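Long-range contacts in phosphatidylglycerophosphatase and protein-tyrosine phosphatase 1 (Mus musculus, PDB 3RGO), which dephosphorylates phosphatidylglycerophosphate to phosphatidylglycerol, a step in the synthesis of the mitochondrial lipid cardiolipin, and also has protein phosphatase activity: residues V9-L14 and R102-V107; G31-N36 and V92-K97. All coordinates share one frame; numbering follows the deposited sequence.

After the edge strand 2-4 the chain lays down strand 9-12, the strand half of contact 1, and then strand 29-35, which opens contact 2. It returns through helices and the outer strand 57-61 to strand 91-95, which slots between the two earlier strands and closes contact 2. The phosphate-binding loop follows at once, and helix 102-115 then packs back on strand 9-12 to close contact 1. The smaller loop therefore lies within the larger one. Strand 91-95 ties the two together: Leu10 O accepts a bond from Val94 N, and Ala13 O pairs with Tyr93 OH. Both contacts meet the same sulfate at the predicted active site, Arg102 and Ser103 from contact 1 and Lys97 from contact 2.

Contact 1 of 2, residues V9-L14 and R102-V107. With SO4 (sulfate ion), chain B; SO4 (sulfate ion), chain C.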
ATOM      1  N   VAL A   9       5.095  -4.757   5.150  1.00 36.19           N
ATOM      2  CA  VAL A   9       3.818  -4.415   4.533  1.00 34.04           C
ATOM      3  C   VAL A   9       2.717  -5.449   4.739  1.00 35.56           C
ATOM      4  O   VAL A   9       2.945  -6.651   4.630  1.00 39.44           O
ATOM      5  CB  VAL A   9       3.993  -4.144   3.030  1.00 34.34           C
ATOM      6  CG1 VAL A   9       2.633  -4.052   2.331  1.00 30.38           C
ATOM      7  CG2 VAL A   9       4.808  -2.878   2.827  1.00 31.09           C
ATOM      8  N   LEU A  10       1.521  -4.959   5.048  1.00 35.20           N
ATOM      9  CA  LEU A  10       0.319  -5.774   4.988  1.00 33.37           C
ATOM     10  C   LEU A  10      -0.653  -5.156   3.989  1.00 36.29           C
ATOM     11  O   LEU A  10      -0.707  -3.934   3.832  1.00 35.56           O
ATOM     12  CB  LEU A  10      -0.338  -5.893   6.366  1.00 35.90           C
ATOM     13  CG  LEU A  10       0.573  -6.417   7.481  1.00 39.37           C
ATOM     14  CD1 LEU A  10       1.162  -5.259   8.277  1.00 40.21           C
ATOM     15  CD2 LEU A  10      -0.192  -7.363   8.392  1.00 42.64           C
ATOM     16  N   LEU A  11      -1.402  -6.015   3.309  1.00 36.77           N
ATOM     17  CA  LEU A  11      -2.388  -5.598   2.319  1.00 36.56           C
ATOM     18  C   LEU A  11      -3.742  -6.192   2.702  1.00 38.75           C
ATOM     19  O   LEU A  11      -3.859  -7.402   2.895  1.00 41.82           O
ATOM     20  CB  LEU A  11      -1.978  -6.089   0.930  1.00 34.89           C
ATOM     21  CG  LEU A  11      -3.024  -5.988  -0.184  1.00 34.49           C
ATOM     22  CD1 LEU A  11      -3.343  -4.537  -0.520  1.00 32.63           C
ATOM     23  CD2 LEU A  11      -2.570  -6.742  -1.426  1.00 37.55           C
ATOM     24  N   GLY A  12      -4.761  -5.345   2.823  1.00 36.42           N
ATOM     25  CA  GLY A  12      -6.082  -5.819   3.212  1.00 37.30           C
ATOM     26  C   GLY A  12      -7.231  -4.880   2.899  1.00 39.44           C
ATOM     27  O   GLY A  12      -7.034  -3.783   2.375  1.00 37.27           O
ATOM     28  N   ALA A  13      -8.446  -5.315   3.226  1.00 37.42           N
ATOM     29  CA  ALA A  13      -9.622  -4.473   3.065  1.00 37.02           C
ATOM     30  C   ALA A  13      -9.563  -3.314   4.058  1.00 39.14           C
ATOM     31  O   ALA A  13      -8.740  -3.319   4.983  1.00 40.60           O
ATOM     32  CB  ALA A  13     -10.896  -5.293   3.265  1.00 42.07           C
ATOM     33  N   LEU A  14     -10.419  -2.315   3.860  1.00 38.62           N
ATOM     34  CA  LEU A  14     -10.450  -1.160   4.757  1.00 43.40           C
ATOM     35  C   LEU A  14     -10.485  -1.616   6.214  1.00 41.14           C
ATOM     36  O   LEU A  14     -11.227  -2.534   6.564  1.00 38.85           O
ATOM     37  CB  LEU A  14     -11.648  -0.252   4.454  1.00 47.14           C
ATOM     38  CG  LEU A  14     -13.034  -0.785   4.812  1.00 56.73           C
ATOM     39  CD1 LEU A  14     -14.078   0.327   4.754  1.00 61.13           C
ATOM     40  CD2 LEU A  14     -13.424  -1.941   3.903  1.00 60.20           C
ATOM     41  N   ARG A 102      -6.471  -1.333  -6.339  1.00 38.00           N
ATOM     42  CA  ARG A 102      -5.773  -0.068  -6.132  1.00 36.95           C
ATOM     43  C   ARG A 102      -4.716  -0.245  -5.048  1.00 33.49           C
ATOM     44  O   ARG A 102      -3.577   0.203  -5.186  1.00 34.06           O
ATOM     45  CB  ARG A 102      -6.772   1.025  -5.742  1.00 34.34           C
ATOM     46  CG  ARG A 102      -7.738   1.366  -6.860  1.00 38.46           C
ATOM     47  CD  ARG A 102      -9.003   2.023  -6.343  1.00 42.49           C
ATOM     48  NE  ARG A 102      -9.966   2.215  -7.421  1.00 50.97           N
ATOM     49  CZ  ARG A 102     -10.815   1.282  -7.838  1.00 57.05           C
ATOM     50  NH1 ARG A 102     -10.829   0.088  -7.262  1.00 56.57           N
ATOM     51  NH2 ARG A 102     -11.656   1.545  -8.833  1.00 58.96           N
ATOM     52  N   SER A 103      -5.098  -0.921  -3.973  1.00 35.64           N
ATOM     53  CA  SER A 103      -4.183  -1.153  -2.868  1.00 35.81           C
ATOM     54  C   SER A 103      -3.122  -2.188  -3.249  1.00 35.58           C
ATOM     55  O   SER A 103      -1.962  -2.087  -2.842  1.00 32.40           O
ATOM     56  CB  SER A 103      -4.960  -1.561  -1.610  1.00 33.19           C
ATOM     57  OG  SER A 103      -5.816  -2.653  -1.874  1.00 33.91           O
ATOM     58  N   ALA A 104      -3.527  -3.176  -4.041  1.00 33.50           N
ATOM     59  CA  ALA A 104      -2.596  -4.163  -4.578  1.00 33.97           C
ATOM     60  C   ALA A 104      -1.533  -3.500  -5.458  1.00 36.65           C
ATOM     61  O   ALA A 104      -0.364  -3.876  -5.433  1.00 33.82           O
ATOM     62  CB  ALA A 104      -3.350  -5.222  -5.369  1.00 33.79           C
ATOM     63  N   THR A 105      -1.947  -2.504  -6.228  1.00 33.99           N
ATOM     64  CA  THR A 105      -1.031  -1.787  -7.111  1.00 34.61           C
ATOM     65  C   THR A 105       0.033  -1.027  -6.314  1.00 35.52           C
ATOM     66  O   THR A 105       1.214  -1.006  -6.684  1.00 34.57           O
ATOM     67  CB  THR A 105      -1.810  -0.829  -8.026  1.00 35.54           C
ATOM     68  OG1 THR A 105      -2.707  -1.594  -8.841  1.00 31.11           O
ATOM     69  CG2 THR A 105      -0.861  -0.041  -8.919  1.00 38.62           C
ATOM     70  N   MET A 106      -0.393  -0.412  -5.214  1.00 30.99           N
ATOM     71  CA  MET A 106       0.521   0.304  -4.322  1.00 30.92           C
ATOM     72  C   MET A 106       1.569  -0.642  -3.757  1.00 32.78           C
ATOM     73  O   MET A 106       2.768  -0.330  -3.740  1.00 34.07           O
ATOM     74  CB  MET A 106      -0.261   0.968  -3.178  1.00 30.77           C
ATOM     75  CG  MET A 106       0.608   1.751  -2.181  1.00 33.00           C
ATOM     76  SD  MET A 106       1.302   3.292  -2.871  1.00 38.88           S
ATOM     77  CE  MET A 106      -0.194   4.109  -3.414  1.00186.99           C
ATOM     78  N   VAL A 107       1.112  -1.800  -3.287  1.00 32.09           N
ATOM     79  CA  VAL A 107       2.021  -2.813  -2.757  1.00 32.80           C
ATOM     80  C   VAL A 107       2.953  -3.324  -3.855  1.00 33.34           C
ATOM     81  O   VAL A 107       4.128  -3.586  -3.600  1.00 35.81           O
ATOM     82  CB  VAL A 107       1.265  -3.993  -2.082  1.00 34.59           C
ATOM     83  CG1 VAL A 107       2.236  -5.104  -1.700  1.00 33.40           C
ATOM     84  CG2 VAL A 107       0.492  -3.511  -0.844  1.00 30.91           C
TER
HETATM   85  S   SO4 B   1      -9.172  -1.930  -3.972  1.00 44.58           S
HETATM   86  O1  SO4 B   1      -9.245  -1.354  -5.311  1.00 44.49           O
HETATM   87  O2  SO4 B   1      -9.395  -3.371  -4.032  1.00 38.98           O
HETATM   88  O3  SO4 B   1      -7.859  -1.657  -3.402  1.00 43.11           O
HETATM   89  O4  SO4 B   1     -10.205  -1.336  -3.125  1.00 42.08           O
HETATM   90  S   SO4 C   2     -10.359   5.142  -9.769  1.00 66.13           S
HETATM   91  O1  SO4 C   2      -9.094   5.849  -9.974  1.00 67.37           O
HETATM   92  O2  SO4 C   2     -10.309   3.842 -10.441  1.00 63.46           O
HETATM   93  O3  SO4 C   2     -10.573   4.949  -8.335  1.00 63.06           O
HETATM   94  O4  SO4 C   2     -11.457   5.936 -10.318  1.00 62.92           O
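Leu11 of strand 9-12 meets Ser103, Ala104 and Val107 on the first turns of helix 102-115, where the phosphatase's phosphate-binding loop, C-x5-R from Cys96 to Arg102, passes into its helix. Leu11 spreads its two methyls over the helix, CD1 3.4 Å from Ser103 OG and CD2 beside the small Ala104, because chi1 of 168° carries CG away from the backbone N. Val107 CG2 packs 4.0 Å from Leu11 CD1. Two residues earlier, on the same side of the strand, Val9 slides past Val107 in the opposite direction, Val9 CG1 to Val107 CG2 3.9 Å. Small or branched apolar side chains suit the buried layer between axes 8.6 Å apart. The polar groups turn to the anion instead: Ser103 OG and Ser103 N both donate to O3 of the chain B sulfate, OG at 2.7 Å. O1 of that sulfate takes both Arg102 N and, at 2.9 Å in the guanidinium plane, Arg102 NH1, while Arg102 NE and NH2 reach O3 and O2 of the chain C sulfate; arginine's several N-H groups suit it to bridge two anions. The first sulfate probably marks the substrate phosphate site, in a cradle typical of the cysteine-dependent phosphatase P-loop.

Contact 2 of 2, residues G31-N36 and V92-K97; sequences GVITMN and VYVHCK. With SO4 (sulfate ion), chain B.
The imidazole of His95 has Thr34 CA over one face, a CH-pi contact 4.1 Å from the ring centroid, and Val32 CG2 at its edge in the ring plane. It stands at the end of a parallel strand pair at the heart of the phosphatase sheet, just before Cys96, the predicted phosphocysteine nucleophile of the His-Cys signature. Both ring nitrogens are engaged. His95 NE2 shares a hydrogen bond of 2.9 Å with Thr34 OG1, whose hydroxyl also meets Gln58, and His95 ND1 donates to Cys96 O almost straight (175°) and within the ring plane, which fixes the ring's rotation and helps shape the turn into the loop. Histidine suits the place because it can bond in two directions at once. The backbones are joined by regular parallel bonds, Tyr93 N to Gly31 O and Ile33 N to Tyr93 O, then His95 N to Ile33 O and Met35 N to His95 O at 3.0 Å. On the face packed by helices 72-88 and 102-115, the side chain of Ile33 passes across that of Val92, CG1 to CG1 3.8 Å, and Ile33 CD1 lies beside Val94 CG2. Gly31 CA lies 4.2 Å from Val92 CG2, which would crowd any side chain here, so glycine suits the place. Met35, bent at chi3 (-88°), brings CE against His95 O and within 3.3 Å of Val94 CG1, tighter than usual for two carbons. Where the strands end, a water donates to both Met35 O and Cys96 O, linking the two backbones, and Lys97 N donates to O4 of the chain B sulfate at 2.8 Å.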
ATOM      1  N   GLY A  31       2.003   2.495  10.731  1.00 39.43           N
ATOM      2  CA  GLY A  31       1.708   3.357   9.608  1.00 37.23           C
ATOM      3  C   GLY A  31       0.564   2.780   8.805  1.00 35.94           C
ATOM      4  O   GLY A  31       0.367   1.568   8.769  1.00 36.86           O
ATOM      5  N   VAL A  32      -0.211   3.646   8.173  1.00 34.28           N
ATOM      6  CA  VAL A  32      -1.302   3.181   7.332  1.00 34.42           C
ATOM      7  C   VAL A  32      -1.348   4.028   6.072  1.00 36.59           C
ATOM      8  O   VAL A  32      -1.251   5.257   6.128  1.00 37.61           O
ATOM      9  CB  VAL A  32      -2.659   3.195   8.082  1.00 46.77           C
ATOM     10  CG1 VAL A  32      -2.945   4.575   8.649  1.00 51.52           C
ATOM     11  CG2 VAL A  32      -3.806   2.724   7.176  1.00 42.66           C
ATOM     12  N   ILE A  33      -1.431   3.358   4.929  1.00 35.43           N
ATOM     13  CA  ILE A  33      -1.609   4.048   3.664  1.00 35.36           C
ATOM     14  C   ILE A  33      -3.059   3.883   3.263  1.00 35.14           C
ATOM     15  O   ILE A  33      -3.524   2.770   3.034  1.00 35.47           O
ATOM     16  CB  ILE A  33      -0.691   3.498   2.563  1.00 33.24           C
ATOM     17  CG1 ILE A  33       0.774   3.706   2.956  1.00 32.68           C
ATOM     18  CG2 ILE A  33      -1.009   4.175   1.228  1.00 32.50           C
ATOM     19  CD1 ILE A  33       1.779   3.190   1.929  1.00 34.13           C
ATOM     20  N   THR A  34      -3.776   4.998   3.212  1.00 36.49           N
ATOM     21  CA  THR A  34      -5.197   4.978   2.890  1.00 38.29           C
ATOM     22  C   THR A  34      -5.431   5.556   1.509  1.00 39.70           C
ATOM     23  O   THR A  34      -5.109   6.710   1.242  1.00 45.11           O
ATOM     24  CB  THR A  34      -6.018   5.766   3.923  1.00 38.61           C
ATOM     25  OG1 THR A  34      -5.868   5.156   5.212  1.00 40.24           O
ATOM     26  CG2 THR A  34      -7.495   5.789   3.535  1.00 40.09           C
ATOM     27  N   MET A  35      -5.992   4.744   0.627  1.00 41.70           N
ATOM     28  CA  MET A  35      -6.232   5.180  -0.736  1.00 40.43           C
ATOM     29  C   MET A  35      -7.709   5.437  -0.969  1.00 41.05           C
ATOM     30  O   MET A  35      -8.562   4.675  -0.515  1.00 39.19           O
ATOM     31  CB  MET A  35      -5.693   4.148  -1.728  1.00 37.86           C
ATOM     32  CG  MET A  35      -4.175   4.065  -1.737  1.00 40.72           C
ATOM     33  SD  MET A  35      -3.554   2.551  -2.487  1.00 49.23           S
ATOM     34  CE  MET A  35      -3.553   1.491  -1.048  1.00121.73           C
ATOM     35  N   ASN A  36      -7.993   6.531  -1.669  1.00 44.71           N
ATOM     36  CA  ASN A  36      -9.354   6.901  -2.043  1.00 47.10           C
ATOM     37  C   ASN A  36     -10.354   6.848  -0.891  1.00 52.96           C
ATOM     38  O   ASN A  36     -11.466   6.355  -1.055  1.00 49.87           O
ATOM     39  CB  ASN A  36      -9.853   6.032  -3.200  1.00 45.74           C
ATOM     40  CG  ASN A  36      -9.201   6.392  -4.523  1.00 48.93           C
ATOM     41  OD1 ASN A  36      -9.578   5.873  -5.576  1.00 53.22           O
ATOM     42  ND2 ASN A  36      -8.228   7.294  -4.479  1.00 40.70           N
ATOM     43  N   VAL A  92       3.331  -1.404   8.052  1.00 37.22           N
ATOM     44  CA  VAL A  92       2.396  -0.494   7.413  1.00 40.34           C
ATOM     45  C   VAL A  92       1.257  -1.285   6.794  1.00 37.59           C
ATOM     46  O   VAL A  92       1.486  -2.256   6.070  1.00 39.01           O
ATOM     47  CB  VAL A  92       3.082   0.352   6.317  1.00 43.33           C
ATOM     48  CG1 VAL A  92       2.049   1.164   5.543  1.00 38.54           C
ATOM     49  CG2 VAL A  92       4.134   1.262   6.934  1.00 44.70           C
ATOM     50  N   TYR A  93       0.031  -0.869   7.096  1.00 34.94           N
ATOM     51  CA  TYR A  93      -1.167  -1.473   6.528  1.00 34.20           C
ATOM     52  C   TYR A  93      -1.596  -0.654   5.319  1.00 37.05           C
ATOM     53  O   TYR A  93      -1.799   0.558   5.421  1.00 36.08           O
ATOM     54  CB  TYR A  93      -2.279  -1.494   7.580  1.00 33.27           C
ATOM     55  CG  TYR A  93      -3.493  -2.329   7.243  1.00 35.69           C
ATOM     56  CD1 TYR A  93      -4.509  -1.825   6.434  1.00 36.13           C
ATOM     57  CD2 TYR A  93      -3.650  -3.608   7.773  1.00 41.50           C
ATOM     58  CE1 TYR A  93      -5.636  -2.584   6.148  1.00 38.20           C
ATOM     59  CE2 TYR A  93      -4.777  -4.373   7.494  1.00 36.87           C
ATOM     60  CZ  TYR A  93      -5.764  -3.856   6.680  1.00 39.41           C
ATOM     61  OH  TYR A  93      -6.882  -4.615   6.401  1.00 44.03           O
ATOM     62  N   VAL A  94      -1.726  -1.321   4.177  1.00 36.07           N
ATOM     63  CA  VAL A  94      -2.054  -0.661   2.922  1.00 32.01           C
ATOM     64  C   VAL A  94      -3.441  -1.091   2.480  1.00 34.47           C
ATOM     65  O   VAL A  94      -3.717  -2.284   2.351  1.00 34.91           O
ATOM     66  CB  VAL A  94      -1.028  -1.038   1.816  1.00 32.76           C
ATOM     67  CG1 VAL A  94      -1.323  -0.299   0.525  1.00 32.44           C
ATOM     68  CG2 VAL A  94       0.386  -0.738   2.283  1.00 30.58           C
ATOM     69  N   HIS A  95      -4.323  -0.122   2.250  1.00 34.81           N
ATOM     70  CA  HIS A  95      -5.688  -0.454   1.869  1.00 31.48           C
ATOM     71  C   HIS A  95      -6.356   0.573   0.979  1.00 32.41           C
ATOM     72  O   HIS A  95      -5.974   1.739   0.926  1.00 31.51           O
ATOM     73  CB  HIS A  95      -6.564  -0.633   3.119  1.00 31.66           C
ATOM     74  CG  HIS A  95      -6.926   0.661   3.783  1.00 31.16           C
ATOM     75  ND1 HIS A  95      -8.073   1.360   3.477  1.00 34.12           N
ATOM     76  CD2 HIS A  95      -6.280   1.393   4.724  1.00 32.17           C
ATOM     77  CE1 HIS A  95      -8.124   2.462   4.205  1.00 35.44           C
ATOM     78  NE2 HIS A  95      -7.047   2.505   4.970  1.00 36.41           N
ATOM     79  N   CYS A  96      -7.381   0.107   0.280  1.00 36.70           N
ATOM     80  CA  CYS A  96      -8.382   0.975  -0.292  1.00 37.29           C
ATOM     81  C   CYS A  96      -9.704   0.449   0.257  1.00 39.95           C
ATOM     82  O   CYS A  96     -10.011   0.647   1.437  1.00 43.44           O
ATOM     83  CB  CYS A  96      -8.339   0.933  -1.820  1.00 34.30           C
ATOM     84  SG  CYS A  96      -9.425   2.141  -2.611  1.00 40.05           S
ATOM     85  N   LYS A  97     -10.454  -0.266  -0.572  1.00 37.56           N
ATOM     86  CA  LYS A  97     -11.713  -0.864  -0.135  1.00 45.81           C
ATOM     87  C   LYS A  97     -11.585  -2.364   0.103  1.00 45.52           C
ATOM     88  O   LYS A  97     -11.661  -2.834   1.234  1.00 46.13           O
ATOM     89  CB  LYS A  97     -12.820  -0.609  -1.164  1.00 54.82           C
ATOM     90  CG  LYS A  97     -13.282   0.837  -1.259  1.00 58.79           C
ATOM     91  CD  LYS A  97     -14.491   0.951  -2.184  1.00 65.33           C
ATOM     92  CE  LYS A  97     -15.624   0.042  -1.724  1.00 67.27           C
ATOM     93  NZ  LYS A  97     -16.799   0.078  -2.648  1.00 71.67           N
TER
HETATM   94  S   SO4 B   1      -9.172  -1.930  -3.972  1.00 44.58           S
HETATM   95  O1  SO4 B   1      -9.245  -1.354  -5.311  1.00 44.49           O
HETATM   96  O2  SO4 B   1      -9.395  -3.371  -4.032  1.00 38.98           O
HETATM   97  O3  SO4 B   1      -7.859  -1.657  -3.402  1.00 43.11           O
HETATM   98  O4  SO4 B   1     -10.205  -1.336  -3.125  1.00 42.08           O
HETATM   99  O   HOH W   1     -10.212   3.695   1.687  1.00 48.15           O